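Local coordinates for protein O-methyltransferase (Coxiella burnetii, PDB 3TR6) that probably transfers a methyl group from S-adenosylmethionine to a hydroxyl of its substrate, as a metal-binding O-methyltransferase, at residues L20-E26 with P50-Q54; L169-V175 with D216-R222. All coordinates share one frame; numbering follows the deposited sequence.

Contact 1 (L20-E26 with P50-Q54)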
ATOM      1  N   LEU A  20      -0.500  12.990   8.221  1.00 31.49           N
ATOM      2  CA  LEU A  20      -1.113  12.390   9.399  1.00 30.42           C
ATOM      3  C   LEU A  20      -2.465  13.034   9.700  1.00 31.17           C
ATOM      4  O   LEU A  20      -3.398  12.361  10.138  1.00 37.25           O
ATOM      5  CB  LEU A  20      -0.196  12.502  10.616  1.00 29.57           C
ATOM      6  CG  LEU A  20       1.159  11.801  10.543  1.00 34.99           C
ATOM      7  CD1 LEU A  20       1.931  12.019  11.837  1.00 37.08           C
ATOM      8  CD2 LEU A  20       0.989  10.318  10.262  1.00 31.55           C
ATOM      9  N   GLN A  21      -2.567  14.335   9.459  1.00 28.80           N
ATOM     10  CA  GLN A  21      -3.791  15.069   9.758  1.00 37.84           C
ATOM     11  C   GLN A  21      -4.951  14.673   8.854  1.00 38.02           C
ATOM     12  O   GLN A  21      -6.112  14.820   9.230  1.00 41.52           O
ATOM     13  CB  GLN A  21      -3.551  16.576   9.669  1.00 41.74           C
ATOM     14  CG  GLN A  21      -2.625  17.112  10.750  1.00 53.48           C
ATOM     15  CD  GLN A  21      -2.207  18.552  10.508  1.00 55.91           C
ATOM     16  OE1 GLN A  21      -2.676  19.197   9.569  1.00 51.14           O
ATOM     17  NE2 GLN A  21      -1.318  19.060  11.357  1.00 49.23           N
ATOM     18  N   VAL A  22      -4.638  14.176   7.662  1.00 33.58           N
ATOM     19  CA  VAL A  22      -5.676  13.800   6.711  1.00 31.34           C
ATOM     20  C   VAL A  22      -5.730  12.303   6.440  1.00 36.07           C
ATOM     21  O   VAL A  22      -6.402  11.869   5.504  1.00 33.42           O
ATOM     22  CB  VAL A  22      -5.527  14.547   5.367  1.00 36.81           C
ATOM     23  CG1 VAL A  22      -5.712  16.038   5.572  1.00 39.50           C
ATOM     24  CG2 VAL A  22      -4.177  14.238   4.722  1.00 34.57           C
ATOM     25  N   SER A  23      -5.034  11.511   7.252  1.00 33.57           N
ATOM     26  CA  SER A  23      -5.032  10.066   7.037  1.00 31.08           C
ATOM     27  C   SER A  23      -5.083   9.221   8.315  1.00 33.38           C
ATOM     28  O   SER A  23      -5.780   8.206   8.358  1.00 35.71           O
ATOM     29  CB  SER A  23      -3.843   9.645   6.162  1.00 30.14           C
ATOM     30  OG  SER A  23      -2.627   9.666   6.883  1.00 33.04           O
ATOM     31  N   LEU A  24      -4.347   9.627   9.346  1.00 34.58           N
ATOM     32  CA  LEU A  24      -4.211   8.800  10.548  1.00 34.62           C
ATOM     33  C   LEU A  24      -5.487   8.748  11.384  1.00 35.50           C
ATOM     34  O   LEU A  24      -5.900   9.750  11.963  1.00 38.34           O
ATOM     35  CB  LEU A  24      -3.042   9.277  11.414  1.00 40.04           C
ATOM     36  CG  LEU A  24      -2.846   8.536  12.743  1.00 41.74           C
ATOM     37  CD1 LEU A  24      -2.515   7.072  12.494  1.00 38.32           C
ATOM     38  CD2 LEU A  24      -1.760   9.203  13.575  1.00 33.68           C
ATOM     39  N   ARG A  25      -6.098   7.569  11.445  1.00 33.84           N
ATOM     40  CA  ARG A  25      -7.309   7.351  12.230  1.00 40.27           C
ATOM     41  C   ARG A  25      -7.030   6.374  13.367  1.00 43.22           C
ATOM     42  O   ARG A  25      -7.574   5.269  13.387  1.00 44.35           O
ATOM     43  CB  ARG A  25      -8.416   6.759  11.359  1.00 39.13           C
ATOM     44  CG  ARG A  25      -8.847   7.599  10.177  1.00 40.51           C
ATOM     45  CD  ARG A  25      -9.894   6.832   9.385  1.00 47.48           C
ATOM     46  NE  ARG A  25     -10.532   7.621   8.337  1.00 48.03           N
ATOM     47  CZ  ARG A  25     -11.532   7.174   7.585  1.00 45.09           C
ATOM     48  NH1 ARG A  25     -12.004   5.949   7.772  1.00 38.51           N
ATOM     49  NH2 ARG A  25     -12.063   7.949   6.649  1.00 39.68           N
ATOM     50  N   GLU A  26      -6.186   6.776  14.310  1.00 43.50           N
ATOM     51  CA  GLU A  26      -5.774   5.881  15.387  1.00 40.72           C
ATOM     52  C   GLU A  26      -6.901   5.635  16.383  1.00 38.71           C
ATOM     53  O   GLU A  26      -7.460   6.577  16.941  1.00 43.21           O
ATOM     54  CB  GLU A  26      -4.552   6.443  16.112  1.00 34.19           C
ATOM     55  CG  GLU A  26      -3.857   5.439  17.010  1.00 37.91           C
ATOM     56  CD  GLU A  26      -2.700   6.044  17.764  1.00 35.80           C
ATOM     57  OE1 GLU A  26      -1.725   5.319  18.053  1.00 36.82           O
ATOM     58  OE2 GLU A  26      -2.765   7.251  18.072  1.00 39.71           O
ATOM     59  N   PRO A  50       2.067   4.294  13.997  1.00 32.00           N
ATOM     60  CA  PRO A  50       0.606   4.276  13.886  1.00 28.68           C
ATOM     61  C   PRO A  50       0.150   4.235  12.429  1.00 33.30           C
ATOM     62  O   PRO A  50      -0.776   3.496  12.093  1.00 33.92           O
ATOM     63  CB  PRO A  50       0.195   5.593  14.543  1.00 24.89           C
ATOM     64  CG  PRO A  50       1.273   5.861  15.525  1.00 33.14           C
ATOM     65  CD  PRO A  50       2.542   5.360  14.894  1.00 28.04           C
ATOM     66  N   GLU A  51       0.809   5.007  11.573  1.00 31.07           N
ATOM     67  CA  GLU A  51       0.422   5.087  10.170  1.00 31.39           C
ATOM     68  C   GLU A  51       0.763   3.812   9.403  1.00 31.72           C
ATOM     69  O   GLU A  51       0.030   3.420   8.496  1.00 34.83           O
ATOM     70  CB  GLU A  51       1.048   6.307   9.488  1.00 30.57           C
ATOM     71  CG  GLU A  51       2.564   6.289   9.414  1.00 33.11           C
ATOM     72  CD  GLU A  51       3.219   6.949  10.609  1.00 32.79           C
ATOM     73  OE1 GLU A  51       2.663   6.864  11.720  1.00 31.78           O
ATOM     74  OE2 GLU A  51       4.291   7.564  10.438  1.00 34.71           O
ATOM     75  N   GLN A  52       1.868   3.165   9.764  1.00 29.20           N
ATOM     76  CA  GLN A  52       2.241   1.914   9.112  1.00 32.76           C
ATOM     77  C   GLN A  52       1.279   0.799   9.514  1.00 35.09           C
ATOM     78  O   GLN A  52       0.854  -0.001   8.680  1.00 30.58           O
ATOM     79  CB  GLN A  52       3.678   1.513   9.446  1.00 25.96           C
ATOM     80  CG  GLN A  52       4.186   0.367   8.585  1.00 28.75           C
ATOM     81  CD  GLN A  52       5.522  -0.181   9.046  1.00 36.35           C
ATOM     82  OE1 GLN A  52       5.587  -1.003   9.960  1.00 38.94           O
ATOM     83  NE2 GLN A  52       6.598   0.267   8.408  1.00 36.89           N
ATOM     84  N   ALA A  53       0.942   0.756  10.799  1.00 37.15           N
ATOM     85  CA  ALA A  53      -0.002  -0.227  11.312  1.00 27.57           C
ATOM     86  C   ALA A  53      -1.357  -0.070  10.636  1.00 30.18           C
ATOM     87  O   ALA A  53      -2.032  -1.053  10.339  1.00 30.01           O
ATOM     88  CB  ALA A  53      -0.145  -0.082  12.814  1.00 29.19           C
ATOM     89  N   GLN A  54      -1.753   1.175  10.399  1.00 32.79           N
ATOM     90  CA  GLN A  54      -3.032   1.457   9.765  1.00 32.96           C
ATOM     91  C   GLN A  54      -3.085   0.881   8.355  1.00 31.43           C
ATOM     92  O   GLN A  54      -4.130   0.405   7.910  1.00 27.23           O
ATOM     93  CB  GLN A  54      -3.298   2.960   9.737  1.00 32.00           C
ATOM     94  CG  GLN A  54      -4.578   3.343   9.026  1.00 33.40           C
ATOM     95  CD  GLN A  54      -4.971   4.778   9.284  1.00 40.52           C
ATOM     96  OE1 GLN A  54      -4.787   5.293  10.387  1.00 42.16           O
ATOM     97  NE2 GLN A  54      -5.512   5.438   8.264  1.00 39.14           N
TER
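The Q54 amide bonds the backbone of both S23 and R25 and makes the tight part of this contact. Q54 NE2 donates to S23 O at 2.8 Å, a fairly straight bond (162° at the hydrogen). The carbonyl oxygen lies close to the Q54 amide plane, but NE2 sits above the plane of the S23 carbonyl. Q54 OE1 accepts from R25 N at 2.8 Å. NE2 also bonds M209 O of the second subunit; these bonds fix the rotation of the amide. The extended Q54 chain has CG anti to the backbone N (chi1 177°). L24 CD1 lies between Q54 OE1 and the ring of P50, 3.7 Å from P50 CB. Segment 20-26 runs off the end of helix 13-21 toward helix 28-40. It thus ties the N-terminal helices to helix 50-63, which precedes the first strand of the Rossmann-like methyltransferase fold. The flanks are looser. L20 CD2 lies 4.1 Å from E51 CD, and E26 OE1 only brushes P50 CG at 4.0 Å. Both acids pair elsewhere: E26 with Y77 and R34, E51 with Y16 and with T8 of the second subunit. That subunit also covers R25, whose guanidinium bonds to D204 O and V207 O there.

Contact 2 (L169-V175 with D216-R222); sequences LIAVDNV and DGLTLAR. With NI (nickel (II) ion), chain B.
D216 crosses N174, a nickel ligand, at about a right angle. Their amide and carboxylate planes are 54° apart. D173 OD2 binds the metal at 2.5 Å, and D147 supplies another ligand. N174 completes the site. Its amide is modelled with ND2 toward the nickel, but which amide atom faces the metal is doubtful at this resolution. D173 CG is anti to the backbone N (chi1 -171°), which sends the carboxylate toward the metal. The other oxygen, OD1, is probably held by Q52 of helix 50-63. D216 OD1 is held by R178 N and by T9 of the second subunit.

Behind the site, two antiparallel strands fix the backbone. V172 N donates to T219 O at 2.9 Å, and T219 N returns a bond to V172 O at 3.0 Å. I170 and A221 form the next hydrogen-bonded pair, with both N to O distances 2.9 Å. On one face A171 CB meets L220 CD2 at 3.8 Å and L218 CD1 at 4.0 Å. Helix 50-63 covers L169 and L218 on that face. Past the strand end, V175 crosses T219, with V175 CG1 3.5 Å from T219 OG1. T219 points to the face of I170 and V172. Strand 168-173 is also bonded to the parallel strand 141-146. A metal site at the end of a strand, next to an antiparallel partner, fits the Rossmann-like fold of class I metal-dependent O-methyltransferases.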
ATOM      1  N   LEU A 169       0.600 -12.655   1.482  1.00 30.26           N
ATOM      2  CA  LEU A 169       1.402 -11.438   1.563  1.00 27.84           C
ATOM      3  C   LEU A 169       2.386 -11.401   2.735  1.00 29.40           C
ATOM      4  O   LEU A 169       2.010 -11.627   3.885  1.00 27.11           O
ATOM      5  CB  LEU A 169       0.494 -10.209   1.620  1.00 27.54           C
ATOM      6  CG  LEU A 169       1.210  -8.862   1.580  1.00 30.84           C
ATOM      7  CD1 LEU A 169       1.860  -8.649   0.216  1.00 27.95           C
ATOM      8  CD2 LEU A 169       0.259  -7.719   1.913  1.00 20.81           C
ATOM      9  N   ILE A 170       3.647 -11.109   2.428  1.00 28.23           N
ATOM     10  CA  ILE A 170       4.647 -10.825   3.453  1.00 32.04           C
ATOM     11  C   ILE A 170       4.838  -9.318   3.590  1.00 29.91           C
ATOM     12  O   ILE A 170       5.049  -8.622   2.600  1.00 26.11           O
ATOM     13  CB  ILE A 170       6.019 -11.429   3.108  1.00 33.09           C
ATOM     14  CG1 ILE A 170       5.949 -12.954   3.072  1.00 33.26           C
ATOM     15  CG2 ILE A 170       7.059 -10.983   4.120  1.00 32.44           C
ATOM     16  CD1 ILE A 170       7.204 -13.598   2.555  1.00 26.71           C
ATOM     17  N   ALA A 171       4.764  -8.819   4.819  1.00 29.88           N
ATOM     18  CA  ALA A 171       5.085  -7.426   5.102  1.00 29.40           C
ATOM     19  C   ALA A 171       6.317  -7.360   6.002  1.00 30.71           C
ATOM     20  O   ALA A 171       6.351  -7.983   7.060  1.00 33.79           O
ATOM     21  CB  ALA A 171       3.908  -6.727   5.748  1.00 25.85           C
ATOM     22  N   VAL A 172       7.332  -6.616   5.573  1.00 30.07           N
ATOM     23  CA  VAL A 172       8.570  -6.503   6.338  1.00 27.74           C
ATOM     24  C   VAL A 172       8.836  -5.054   6.730  1.00 28.98           C
ATOM     25  O   VAL A 172       8.885  -4.173   5.874  1.00 32.25           O
ATOM     26  CB  VAL A 172       9.775  -7.046   5.545  1.00 30.84           C
ATOM     27  CG1 VAL A 172      11.049  -6.971   6.381  1.00 21.98           C
ATOM     28  CG2 VAL A 172       9.511  -8.476   5.093  1.00 31.28           C
ATOM     29  N   ASP A 173       9.011  -4.813   8.024  1.00 30.95           N
ATOM     30  CA  ASP A 173       9.279  -3.470   8.522  1.00 32.82           C
ATOM     31  C   ASP A 173      10.781  -3.199   8.607  1.00 34.73           C
ATOM     32  O   ASP A 173      11.592  -4.125   8.560  1.00 35.47           O
ATOM     33  CB  ASP A 173       8.628  -3.276   9.892  1.00 33.09           C
ATOM     34  CG  ASP A 173       8.673  -1.833  10.365  1.00 41.18           C
ATOM     35  OD1 ASP A 173       8.993  -0.940   9.550  1.00 41.02           O
ATOM     36  OD2 ASP A 173       8.371  -1.592  11.552  1.00 42.08           O
ATOM     37  N   ASN A 174      11.141  -1.923   8.711  1.00 32.57           N
ATOM     38  CA  ASN A 174      12.521  -1.503   8.962  1.00 38.91           C
ATOM     39  C   ASN A 174      13.511  -1.831   7.847  1.00 34.00           C
ATOM     40  O   ASN A 174      14.690  -2.057   8.110  1.00 31.82           O
ATOM     41  CB  ASN A 174      13.037  -2.063  10.298  1.00 34.69           C
ATOM     42  CG  ASN A 174      12.148  -1.691  11.472  1.00 49.00           C
ATOM     43  OD1 ASN A 174      12.134  -0.541  11.928  1.00 43.55           O
ATOM     44  ND2 ASN A 174      11.399  -2.668  11.973  1.00 43.33           N
ATOM     45  N   VAL A 175      13.039  -1.842   6.605  1.00 33.52           N
ATOM     46  CA  VAL A 175      13.914  -2.123   5.468  1.00 29.91           C
ATOM     47  C   VAL A 175      14.757  -0.913   5.063  1.00 32.19           C
ATOM     48  O   VAL A 175      15.690  -1.040   4.274  1.00 33.55           O
ATOM     49  CB  VAL A 175      13.120  -2.629   4.242  1.00 28.45           C
ATOM     50  CG1 VAL A 175      12.643  -4.055   4.467  1.00 25.13           C
ATOM     51  CG2 VAL A 175      11.952  -1.699   3.936  1.00 26.31           C
ATOM     52  N   ASP A 216       9.246   2.882   9.019  1.00 30.83           N
ATOM     53  CA  ASP A 216      10.659   2.770   8.660  1.00 34.39           C
ATOM     54  C   ASP A 216      10.844   2.008   7.343  1.00 33.67           C
ATOM     55  O   ASP A 216      11.867   1.355   7.119  1.00 29.70           O
ATOM     56  CB  ASP A 216      11.456   2.101   9.780  1.00 35.70           C
ATOM     57  CG  ASP A 216      12.956   2.216   9.574  1.00 40.26           C
ATOM     58  OD1 ASP A 216      13.416   3.292   9.137  1.00 34.06           O
ATOM     59  OD2 ASP A 216      13.673   1.228   9.843  1.00 37.66           O
ATOM     60  N   GLY A 217       9.851   2.105   6.468  1.00 29.59           N
ATOM     61  CA  GLY A 217       9.882   1.378   5.217  1.00 30.31           C
ATOM     62  C   GLY A 217       9.170   0.050   5.372  1.00 36.62           C
ATOM     63  O   GLY A 217       9.448  -0.716   6.298  1.00 31.70           O
ATOM     64  N   LEU A 218       8.237  -0.217   4.469  1.00 28.35           N
ATOM     65  CA  LEU A 218       7.474  -1.448   4.521  1.00 23.12           C
ATOM     66  C   LEU A 218       7.508  -2.162   3.173  1.00 29.84           C
ATOM     67  O   LEU A 218       6.885  -1.717   2.209  1.00 33.32           O
ATOM     68  CB  LEU A 218       6.032  -1.162   4.942  1.00 28.07           C
ATOM     69  CG  LEU A 218       5.182  -2.418   5.152  1.00 33.91           C
ATOM     70  CD1 LEU A 218       5.657  -3.203   6.374  1.00 21.86           C
ATOM     71  CD2 LEU A 218       3.720  -2.044   5.279  1.00 30.40           C
ATOM     72  N   THR A 219       8.252  -3.261   3.106  1.00 25.50           N
ATOM     73  CA  THR A 219       8.282  -4.073   1.897  1.00 28.89           C
ATOM     74  C   THR A 219       7.107  -5.037   1.887  1.00 30.54           C
ATOM     75  O   THR A 219       6.848  -5.723   2.875  1.00 29.00           O
ATOM     76  CB  THR A 219       9.592  -4.871   1.768  1.00 25.50           C
ATOM     77  OG1 THR A 219      10.680  -3.962   1.605  1.00 30.37           O
ATOM     78  CG2 THR A 219       9.546  -5.799   0.561  1.00 23.51           C
ATOM     79  N   LEU A 220       6.385  -5.069   0.773  1.00 29.28           N
ATOM     80  CA  LEU A 220       5.309  -6.031   0.596  1.00 28.23           C
ATOM     81  C   LEU A 220       5.696  -7.014  -0.499  1.00 28.93           C
ATOM     82  O   LEU A 220       6.108  -6.611  -1.581  1.00 30.39           O
ATOM     83  CB  LEU A 220       4.006  -5.327   0.232  1.00 24.64           C
ATOM     84  CG  LEU A 220       3.590  -4.202   1.174  1.00 29.02           C
ATOM     85  CD1 LEU A 220       2.318  -3.525   0.681  1.00 22.85           C
ATOM     86  CD2 LEU A 220       3.414  -4.721   2.593  1.00 26.68           C
ATOM     87  N   ALA A 221       5.574  -8.303  -0.203  1.00 30.52           N
ATOM     88  CA  ALA A 221       5.896  -9.347  -1.167  1.00 28.93           C
ATOM     89  C   ALA A 221       4.745 -10.343  -1.285  1.00 31.22           C
ATOM     90  O   ALA A 221       4.465 -11.097  -0.354  1.00 30.51           O
ATOM     91  CB  ALA A 221       7.181 -10.054  -0.774  1.00 20.71           C
ATOM     92  N   ARG A 222       4.074 -10.326  -2.433  1.00 27.36           N
ATOM     93  CA  ARG A 222       2.988 -11.257  -2.704  1.00 31.31           C
ATOM     94  C   ARG A 222       3.514 -12.545  -3.336  1.00 30.24           C
ATOM     95  O   ARG A 222       4.190 -12.511  -4.364  1.00 30.46           O
ATOM     96  CB  ARG A 222       1.953 -10.607  -3.621  1.00 30.25           C
ATOM     97  CG  ARG A 222       0.773 -11.494  -3.957  1.00 30.71           C
ATOM     98  CD  ARG A 222      -0.113 -10.858  -5.013  1.00 30.63           C
ATOM     99  NE  ARG A 222      -1.232 -11.729  -5.353  1.00 34.28           N
ATOM    100  CZ  ARG A 222      -1.185 -12.673  -6.285  1.00 37.14           C
ATOM    101  NH1 ARG A 222      -0.073 -12.864  -6.982  1.00 34.94           N
ATOM    102  NH2 ARG A 222      -2.252 -13.424  -6.521  1.00 38.61           N
TER
HETATM  103 NI    NI B 223       9.607  -2.131  13.664  1.00 58.79          NI

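Overall arrangement
Contact 2 is core and contact 1 is partly buried, nearer the surface; their centres lie about 17 Å apart. The first joins a turn to a helix through one side-chain amide and one apolar touch. The second joins two sheet strands by regular backbone bonds, with apolar side chains on both faces and a metal at one end. Helix 50-63 is common ground. It carries Q54 at the interface with the turn, while Q52, two residues earlier, turns to the strands. Q52 NE2 lies 2.9 Å from D173 OD1, a probable hydrogen bond. Both contacts also meet the second subunit, contact 1 over more of its residues.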